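Local coordinates for Alpha/beta hydrolase fold protein (Chitinophaga pinensis, PDB 4PW0) that is an alpha/beta hydrolase fold protein that probably catalyses a hydrolysis reaction of unspecified substrate, at residues Phe104-Phe109 with Asp125-Ile130. Residues are numbered along the deposited sequence; the frame is centred on the assembly and turned at random.
Sequences FDVLGF and DMIRKI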
ATOM      1  N   PHE A 104       3.753  -8.793  21.616  1.00 20.98           N
ATOM      2  CA  PHE A 104       3.139  -9.437  20.466  1.00 19.94           C
ATOM      3  C   PHE A 104       2.775  -8.383  19.429  1.00 19.37           C
ATOM      4  O   PHE A 104       2.697  -7.214  19.734  1.00 19.69           O
ATOM      5  CB  PHE A 104       1.882 -10.225  20.911  1.00 19.84           C
ATOM      6  CG  PHE A 104       0.933  -9.436  21.775  1.00 19.42           C
ATOM      7  CD1 PHE A 104       1.082  -9.419  23.158  1.00 22.52           C
ATOM      8  CD2 PHE A 104      -0.111  -8.702  21.236  1.00 20.89           C
ATOM      9  CE1 PHE A 104       0.223  -8.713  23.974  1.00 22.92           C
ATOM     10  CE2 PHE A 104      -0.976  -8.004  22.040  1.00 19.85           C
ATOM     11  CZ  PHE A 104      -0.816  -8.008  23.427  1.00 21.47           C
ATOM     12  N   ASP A 105       2.591  -8.842  18.201  1.00 18.46           N
ATOM     13  CA  ASP A 105       2.013  -8.007  17.153  1.00 17.81           C
ATOM     14  C   ASP A 105       0.497  -8.239  17.172  1.00 16.50           C
ATOM     15  O   ASP A 105       0.006  -9.262  17.660  1.00 17.31           O
ATOM     16  CB  ASP A 105       2.568  -8.416  15.794  1.00 18.75           C
ATOM     17  CG  ASP A 105       4.058  -8.168  15.667  1.00 20.22           C
ATOM     18  OD1 ASP A 105       4.558  -7.113  16.165  1.00 19.57           O
ATOM     19  OD2 ASP A 105       4.712  -8.991  14.983  1.00 21.52           O
ATOM     20  N   VAL A 106      -0.243  -7.287  16.574  1.00 16.06           N
ATOM     21  CA  VAL A 106      -1.702  -7.411  16.507  1.00 16.24           C
ATOM     22  C   VAL A 106      -2.213  -7.128  15.092  1.00 15.31           C
ATOM     23  O   VAL A 106      -1.667  -6.294  14.380  1.00 16.42           O
ATOM     24  CB  VAL A 106      -2.428  -6.491  17.507  1.00 16.40           C
ATOM     25  CG1 VAL A 106      -2.036  -6.858  18.928  1.00 17.88           C
ATOM     26  CG2 VAL A 106      -2.134  -5.015  17.255  1.00 17.52           C
ATOM     27  N   LEU A 107      -3.304  -7.831  14.766  1.00 14.52           N
ATOM     28  CA  LEU A 107      -4.029  -7.610  13.499  1.00 15.02           C
ATOM     29  C   LEU A 107      -5.500  -7.492  13.873  1.00 14.31           C
ATOM     30  O   LEU A 107      -6.079  -8.414  14.441  1.00 15.71           O
ATOM     31  CB  LEU A 107      -3.817  -8.788  12.545  1.00 16.77           C
ATOM     32  CG  LEU A 107      -4.523  -8.731  11.167  1.00 20.03           C
ATOM     33  CD1 LEU A 107      -3.931  -9.831  10.290  1.00 23.20           C
ATOM     34  CD2 LEU A 107      -5.949  -8.956  11.299  1.00 20.71           C
ATOM     35  N   GLY A 108      -6.118  -6.355  13.573  1.00 14.13           N
ATOM     36  CA  GLY A 108      -7.508  -6.148  13.903  1.00 15.55           C
ATOM     37  C   GLY A 108      -8.295  -5.839  12.631  1.00 14.58           C
ATOM     38  O   GLY A 108      -7.952  -4.900  11.907  1.00 15.07           O
ATOM     39  N   PHE A 109      -9.388  -6.592  12.430  1.00 14.12           N
ATOM     40  CA  PHE A 109     -10.294  -6.362  11.305  1.00 13.33           C
ATOM     41  C   PHE A 109     -11.621  -5.826  11.834  1.00 13.47           C
ATOM     42  O   PHE A 109     -12.236  -6.441  12.701  1.00 14.57           O
ATOM     43  CB  PHE A 109     -10.501  -7.696  10.573  1.00 14.05           C
ATOM     44  CG  PHE A 109     -11.511  -7.651   9.419  1.00 14.55           C
ATOM     45  CD1 PHE A 109     -11.576  -6.565   8.573  1.00 14.47           C
ATOM     46  CD2 PHE A 109     -12.343  -8.741   9.167  1.00 14.91           C
ATOM     47  CE1 PHE A 109     -12.483  -6.533   7.524  1.00 15.76           C
ATOM     48  CE2 PHE A 109     -13.215  -8.729   8.098  1.00 17.33           C
ATOM     49  CZ  PHE A 109     -13.291  -7.612   7.278  1.00 15.60           C
ATOM     50  N   ASP A 125       3.333  -0.946  25.680  1.00 23.89           N
ATOM     51  CA  ASP A 125       4.542  -1.708  25.767  1.00 24.75           C
ATOM     52  C   ASP A 125       4.364  -3.210  25.518  1.00 23.82           C
ATOM     53  O   ASP A 125       5.364  -3.933  25.361  1.00 25.86           O
ATOM     54  CB  ASP A 125       5.176  -1.473  27.141  1.00 28.72           C
ATOM     55  CG  ASP A 125       5.642  -0.032  27.343  1.00 34.52           C
ATOM     56  OD1 ASP A 125       5.775   0.737  26.360  1.00 36.61           O
ATOM     57  OD2 ASP A 125       5.915   0.330  28.509  1.00 40.55           O
HETATM   58  N   MSE A 126       3.108  -3.682  25.448  1.00 22.89           N
HETATM   59  CA  MSE A 126       2.864  -5.084  25.135  1.00 22.90           C
HETATM   60  C   MSE A 126       2.748  -5.351  23.633  1.00 19.30           C
HETATM   61  O   MSE A 126       2.811  -6.497  23.219  1.00 21.72           O
HETATM   62  CB  MSE A 126       1.547  -5.531  25.780  1.00 24.65           C
HETATM   63  CG  MSE A 126       1.767  -5.530  27.309  1.00 26.57           C
HETATM   64 SE   MSE A 126       0.131  -6.113  28.266  0.65 34.05          SE
HETATM   65  CE  MSE A 126       0.672  -7.838  27.868  1.00 29.69           C
ATOM     66  N   ILE A 127       2.624  -4.284  22.827  1.00 20.38           N
ATOM     67  CA  ILE A 127       2.427  -4.412  21.373  1.00 18.80           C
ATOM     68  C   ILE A 127       3.683  -3.919  20.643  1.00 18.75           C
ATOM     69  O   ILE A 127       4.229  -2.853  20.978  1.00 20.92           O
ATOM     70  CB  ILE A 127       1.187  -3.608  20.942  1.00 20.14           C
ATOM     71  CG1 ILE A 127      -0.078  -4.285  21.493  1.00 21.91           C
ATOM     72  CG2 ILE A 127       1.100  -3.519  19.415  1.00 20.52           C
ATOM     73  CD1 ILE A 127      -1.337  -3.483  21.315  1.00 23.56           C
ATOM     74  N   ARG A 128       4.117  -4.679  19.642  1.00 18.90           N
ATOM     75  CA  ARG A 128       5.184  -4.269  18.779  1.00 19.24           C
ATOM     76  C   ARG A 128       4.630  -3.559  17.520  1.00 18.74           C
ATOM     77  O   ARG A 128       4.741  -2.330  17.415  1.00 20.53           O
ATOM     78  CB  ARG A 128       6.070  -5.451  18.449  1.00 19.95           C
ATOM     79  CG  ARG A 128       7.291  -5.027  17.664  1.00 21.64           C
ATOM     80  CD  ARG A 128       8.150  -6.187  17.178  1.00 24.27           C
ATOM     81  NE  ARG A 128       7.459  -7.021  16.206  1.00 21.79           N
ATOM     82  CZ  ARG A 128       8.043  -7.705  15.228  1.00 24.40           C
ATOM     83  NH1 ARG A 128       9.374  -7.694  15.075  1.00 34.56           N
ATOM     84  NH2 ARG A 128       7.285  -8.395  14.368  1.00 28.27           N
ATOM     85  N   LYS A 129       4.033  -4.332  16.600  1.00 18.86           N
ATOM     86  CA  LYS A 129       3.480  -3.731  15.372  1.00 16.39           C
ATOM     87  C   LYS A 129       1.981  -3.995  15.309  1.00 16.26           C
ATOM     88  O   LYS A 129       1.469  -4.962  15.885  1.00 17.44           O
ATOM     89  CB  LYS A 129       4.143  -4.352  14.141  1.00 16.95           C
ATOM     90  CG  LYS A 129       5.661  -4.102  14.086  1.00 19.51           C
ATOM     91  CD  LYS A 129       6.289  -4.635  12.805  1.00 19.92           C
ATOM     92  CE  LYS A 129       7.769  -4.567  12.806  1.00 24.05           C
ATOM     93  NZ  LYS A 129       8.467  -5.030  11.613  1.00 19.58           N
ATOM     94  N   ILE A 130       1.309  -3.131  14.553  1.00 15.95           N
ATOM     95  CA  ILE A 130      -0.154  -3.138  14.463  1.00 15.34           C
ATOM     96  C   ILE A 130      -0.589  -3.184  12.998  1.00 14.87           C
ATOM     97  O   ILE A 130      -0.095  -2.411  12.175  1.00 15.84           O
ATOM     98  CB  ILE A 130      -0.719  -1.850  15.087  1.00 16.18           C
ATOM     99  CG1 ILE A 130      -0.236  -1.693  16.534  1.00 17.64           C
ATOM    100  CG2 ILE A 130      -2.224  -1.755  14.976  1.00 17.19           C
ATOM    101  CD1 ILE A 130      -0.619  -0.355  17.137  1.00 19.44           C
TER
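Asp-105 and Arg-128 form a side-on salt bridge at a beta bulge between parallel strands 104-109 and 127-133. Arg-128 NE donates to Asp-105 OD1 at 2.9 Å in a nearly straight bond (172°). Its NH2 reaches Asp-105 OD2 at 2.7 Å. Both carboxylate oxygens use their syn lone pairs, and the two planar groups are nearly coplanar, 23° apart. A bend at chi3 of Arg-128 (65°) turns the guanidinium edge to the acid. Asp-105 OD1 has a second donor: Lys-129 N meets it on the anti side at 2.9 Å, so three bonds fix the carboxylate. Replacing this acid by an alanine is likely to leave the Lys-129 amide without its acceptor and the Arg-128 guanidinium without its carboxylate partner, freer to turn.

Phe-104 N donates to Met-126 O (3.0 Å) and Phe-104 O accepts from Arg-128 N (2.9 Å). Past the step in register, where Val-106 pairs with Ile-130, Val-106 N donates to Lys-129 O at 3.0 Å. The Asp-105 carboxylate thus serves the Lys-129 amide at the step in register. The Lys-129 side chain leads away, and its NZ is hydrogen-bonded to carbonyl oxygens near the C-terminus, including that of Tyr-283.

Phe-104, Val-106, Ile-127 and Ile-130 share one face of the sheet, packed against helix 111-122. The Phe-104 ring has Met-126 O over one face, and its CE2 meets Ile-127 CG1 at 3.9 Å. Val-106 CG2 lies alongside Ile-130 CG1.

Strand 104-109, helix 111-122 and strand 127-133 make a beta-alpha-beta unit of the alpha/beta hydrolase fold. The first strand runs into a GxSxG sequence that begins at Gly-108, consistent with the nucleophile elbow of this family.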